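Long-range contact in RNA-directed RNA polymerase (Infectious pancreatic necrosis virus, PDB 2YI8), which probably copies viral RNA from an RNA template as an RNA-dependent RNA polymerase and probably occurs both free and covalently attached to the genomic RNA: residues Thr204-Thr209 / Thr348-Pro353. Sequence-based numbering, arbitrary orientation.
Sequences TLPINT and TNTQTP
Where helix 194-204 ends within the palm-family region of the polymerase, its last turn and the proline that follows pack on an extended loop leading from helix 326-340 to helix 364-377, Thr204 and Pro206 meeting Thr352 and Pro353. The middle of the contact is the Pro206 ring against the end of Thr352: CD lies 3.2 Å from Thr352 OG1, and CG stands 3.9 Å from Thr352 CG2, so that hydroxyl and methyl both face the ring. Thr352 OG1 lies opposite its own backbone N (chi1 175°), which turns the hydroxyl to the helix end, where it hydrogen-bonds Gln203 O. A threonine suits this place because its hydroxyl can bond that carbonyl while lying against Pro206 CD, and its CB and CG2 add carbon contact to CG. Proline suits the facing position, since its ring closes on the backbone N, so that CD, carried on that nitrogen, and CG face the threonine.

Beside this pair, Pro353 and Thr204 meet through carbon alone, with Pro353 CG 4.0 Å from both Thr204 CG2 and Thr204 CA. The Thr204 hydroxyl is engaged with Thr485 of helix 476-493, leaving its methyl for the proline. At the far edge, Thr350 CG2 makes a looser approach, 4.5 Å from Pro206 CG. The Thr350 hydroxyl instead donates to Asn349 OD1 over 2.7 Å, and Asn346 N donates to the same oxygen, so the Asn349 carbonyl is gripped by two donors within its own loop.

No hydrogen bond joins the two segments. They touch chiefly through proline rings, threonine side chains and the Thr204 backbone, over a modest 178 Å² of buried surface. The junction thus rests largely on carbon packing, while the Thr352 hydroxyl at its centre is satisfied by the helix-end carbonyl of Gln203.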
ATOM      1  N   THR A 204      10.489 -13.143  -7.433  1.00  8.91           N
ATOM      2  CA  THR A 204       9.577 -12.745  -6.343  1.00  8.42           C
ATOM      3  C   THR A 204       8.568 -11.664  -6.706  1.00 10.90           C
ATOM      4  O   THR A 204       7.566 -11.495  -5.996  1.00  9.85           O
ATOM      5  CB  THR A 204      10.349 -12.391  -5.065  1.00  9.02           C
ATOM      6  OG1 THR A 204      10.959 -11.123  -5.254  1.00  9.56           O
ATOM      7  CG2 THR A 204      11.368 -13.469  -4.654  1.00  9.14           C
ATOM      8  N   LEU A 205       8.864 -10.889  -7.753  1.00  7.75           N
ATOM      9  CA  LEU A 205       7.978  -9.827  -8.238  1.00  7.53           C
ATOM     10  C   LEU A 205       8.058  -9.800  -9.771  1.00 10.01           C
ATOM     11  O   LEU A 205       8.574  -8.827 -10.353  1.00  9.87           O
ATOM     12  CB  LEU A 205       8.325  -8.450  -7.625  1.00  7.07           C
ATOM     13  CG  LEU A 205       7.262  -7.350  -7.840  1.00  8.93           C
ATOM     14  CD1 LEU A 205       6.028  -7.553  -6.915  1.00  7.60           C
ATOM     15  CD2 LEU A 205       7.871  -5.957  -7.661  1.00 12.46           C
ATOM     16  N   PRO A 206       7.631 -10.899 -10.451  1.00  8.34           N
ATOM     17  CA  PRO A 206       7.708 -10.909 -11.933  1.00  8.48           C
ATOM     18  C   PRO A 206       6.907  -9.741 -12.526  1.00 10.12           C
ATOM     19  O   PRO A 206       5.792  -9.434 -12.064  1.00  8.08           O
ATOM     20  CB  PRO A 206       7.082 -12.264 -12.305  1.00  9.55           C
ATOM     21  CG  PRO A 206       6.176 -12.609 -11.111  1.00 12.07           C
ATOM     22  CD  PRO A 206       6.999 -12.138  -9.941  1.00  8.40           C
ATOM     23  N   ILE A 207       7.509  -9.044 -13.495  1.00  8.55           N
ATOM     24  CA  ILE A 207       6.849  -7.921 -14.140  1.00  8.61           C
ATOM     25  C   ILE A 207       6.843  -8.037 -15.646  1.00 14.96           C
ATOM     26  O   ILE A 207       7.735  -8.639 -16.238  1.00 14.82           O
ATOM     27  CB  ILE A 207       7.384  -6.512 -13.688  1.00 10.28           C
ATOM     28  CG1 ILE A 207       8.906  -6.283 -14.085  1.00  9.32           C
ATOM     29  CG2 ILE A 207       7.052  -6.209 -12.190  1.00  7.70           C
ATOM     30  CD1 ILE A 207       9.450  -4.856 -13.906  1.00  9.41           C
ATOM     31  N   ASN A 208       5.839  -7.424 -16.269  1.00 13.62           N
ATOM     32  CA  ASN A 208       5.787  -7.288 -17.714  1.00 13.94           C
ATOM     33  C   ASN A 208       6.168  -5.835 -18.007  1.00 15.71           C
ATOM     34  O   ASN A 208       6.209  -4.991 -17.100  1.00 13.70           O
ATOM     35  CB  ASN A 208       4.368  -7.584 -18.232  1.00 16.51           C
ATOM     36  CG  ASN A 208       4.094  -9.046 -18.296  1.00 19.08           C
ATOM     37  OD1 ASN A 208       4.906  -9.814 -18.817  1.00 17.29           O
ATOM     38  ND2 ASN A 208       2.981  -9.474 -17.729  1.00 17.32           N
ATOM     39  N   THR A 209       6.447  -5.534 -19.260  1.00 12.58           N
ATOM     40  CA  THR A 209       6.741  -4.155 -19.622  1.00 12.93           C
ATOM     41  C   THR A 209       5.387  -3.398 -19.675  1.00 17.80           C
ATOM     42  O   THR A 209       4.354  -4.047 -19.898  1.00 18.31           O
ATOM     43  CB  THR A 209       7.408  -4.088 -21.022  1.00 18.37           C
ATOM     44  OG1 THR A 209       6.453  -4.461 -22.008  1.00 19.70           O
ATOM     45  CG2 THR A 209       8.677  -4.943 -21.143  1.00 13.30           C
ATOM     46  N   THR A 348      -1.096 -17.877  -7.785  1.00 12.83           N
ATOM     47  CA  THR A 348      -2.291 -18.571  -8.318  1.00 13.01           C
ATOM     48  C   THR A 348      -2.319 -18.638  -9.852  1.00 16.21           C
ATOM     49  O   THR A 348      -3.097 -19.411 -10.397  1.00 18.18           O
ATOM     50  CB  THR A 348      -3.609 -18.012  -7.740  1.00 14.27           C
ATOM     51  OG1 THR A 348      -3.861 -16.720  -8.278  1.00 12.24           O
ATOM     52  CG2 THR A 348      -3.629 -17.975  -6.225  1.00  8.23           C
ATOM     53  N   ASN A 349      -1.494 -17.827 -10.549  1.00 10.35           N
ATOM     54  CA  ASN A 349      -1.518 -17.811 -12.010  1.00  9.91           C
ATOM     55  C   ASN A 349      -0.113 -17.909 -12.640  1.00 14.40           C
ATOM     56  O   ASN A 349       0.001 -17.957 -13.854  1.00 12.67           O
ATOM     57  CB  ASN A 349      -2.284 -16.556 -12.517  1.00  7.18           C
ATOM     58  CG  ASN A 349      -1.661 -15.219 -12.143  1.00 17.34           C
ATOM     59  OD1 ASN A 349      -0.445 -15.037 -12.113  1.00 11.55           O
ATOM     60  ND2 ASN A 349      -2.475 -14.211 -11.944  1.00  8.24           N
ATOM     61  N   THR A 350       0.941 -17.893 -11.815  1.00 12.12           N
ATOM     62  CA  THR A 350       2.332 -17.864 -12.275  1.00 12.83           C
ATOM     63  C   THR A 350       3.165 -18.631 -11.257  1.00 16.77           C
ATOM     64  O   THR A 350       2.824 -18.667 -10.078  1.00 14.93           O
ATOM     65  CB  THR A 350       2.818 -16.358 -12.390  1.00 15.61           C
ATOM     66  OG1 THR A 350       1.928 -15.619 -13.218  1.00 12.49           O
ATOM     67  CG2 THR A 350       4.247 -16.198 -12.944  1.00 16.29           C
ATOM     68  N   GLN A 351       4.269 -19.204 -11.712  1.00 13.67           N
ATOM     69  CA  GLN A 351       5.188 -19.919 -10.844  1.00 13.72           C
ATOM     70  C   GLN A 351       6.133 -18.908 -10.163  1.00 14.34           C
ATOM     71  O   GLN A 351       7.277 -18.688 -10.579  1.00 13.93           O
ATOM     72  CB  GLN A 351       5.914 -21.021 -11.627  1.00 14.91           C
ATOM     73  CG  GLN A 351       4.942 -22.124 -12.016  1.00 20.14           C
ATOM     74  CD  GLN A 351       5.628 -23.220 -12.765  1.00 37.50           C
ATOM     75  OE1 GLN A 351       6.616 -23.795 -12.295  1.00 34.04           O
ATOM     76  NE2 GLN A 351       5.130 -23.524 -13.957  1.00 24.58           N
ATOM     77  N   THR A 352       5.594 -18.274  -9.130  1.00  8.97           N
ATOM     78  CA  THR A 352       6.266 -17.236  -8.354  1.00  9.13           C
ATOM     79  C   THR A 352       5.794 -17.284  -6.899  1.00 14.71           C
ATOM     80  O   THR A 352       4.617 -17.575  -6.675  1.00 14.33           O
ATOM     81  CB  THR A 352       5.944 -15.811  -8.964  1.00 10.71           C
ATOM     82  OG1 THR A 352       6.493 -14.779  -8.145  1.00  8.63           O
ATOM     83  CG2 THR A 352       4.435 -15.530  -9.110  1.00  7.38           C
ATOM     84  N   PRO A 353       6.638 -16.927  -5.901  1.00 11.87           N
ATOM     85  CA  PRO A 353       6.114 -16.798  -4.524  1.00  9.84           C
ATOM     86  C   PRO A 353       5.221 -15.546  -4.329  1.00 11.21           C
ATOM     87  O   PRO A 353       4.562 -15.415  -3.299  1.00 10.48           O
ATOM     88  CB  PRO A 353       7.387 -16.666  -3.670  1.00 11.68           C
ATOM     89  CG  PRO A 353       8.429 -16.122  -4.586  1.00 17.10           C
ATOM     90  CD  PRO A 353       8.099 -16.648  -5.964  1.00 13.45           C
TER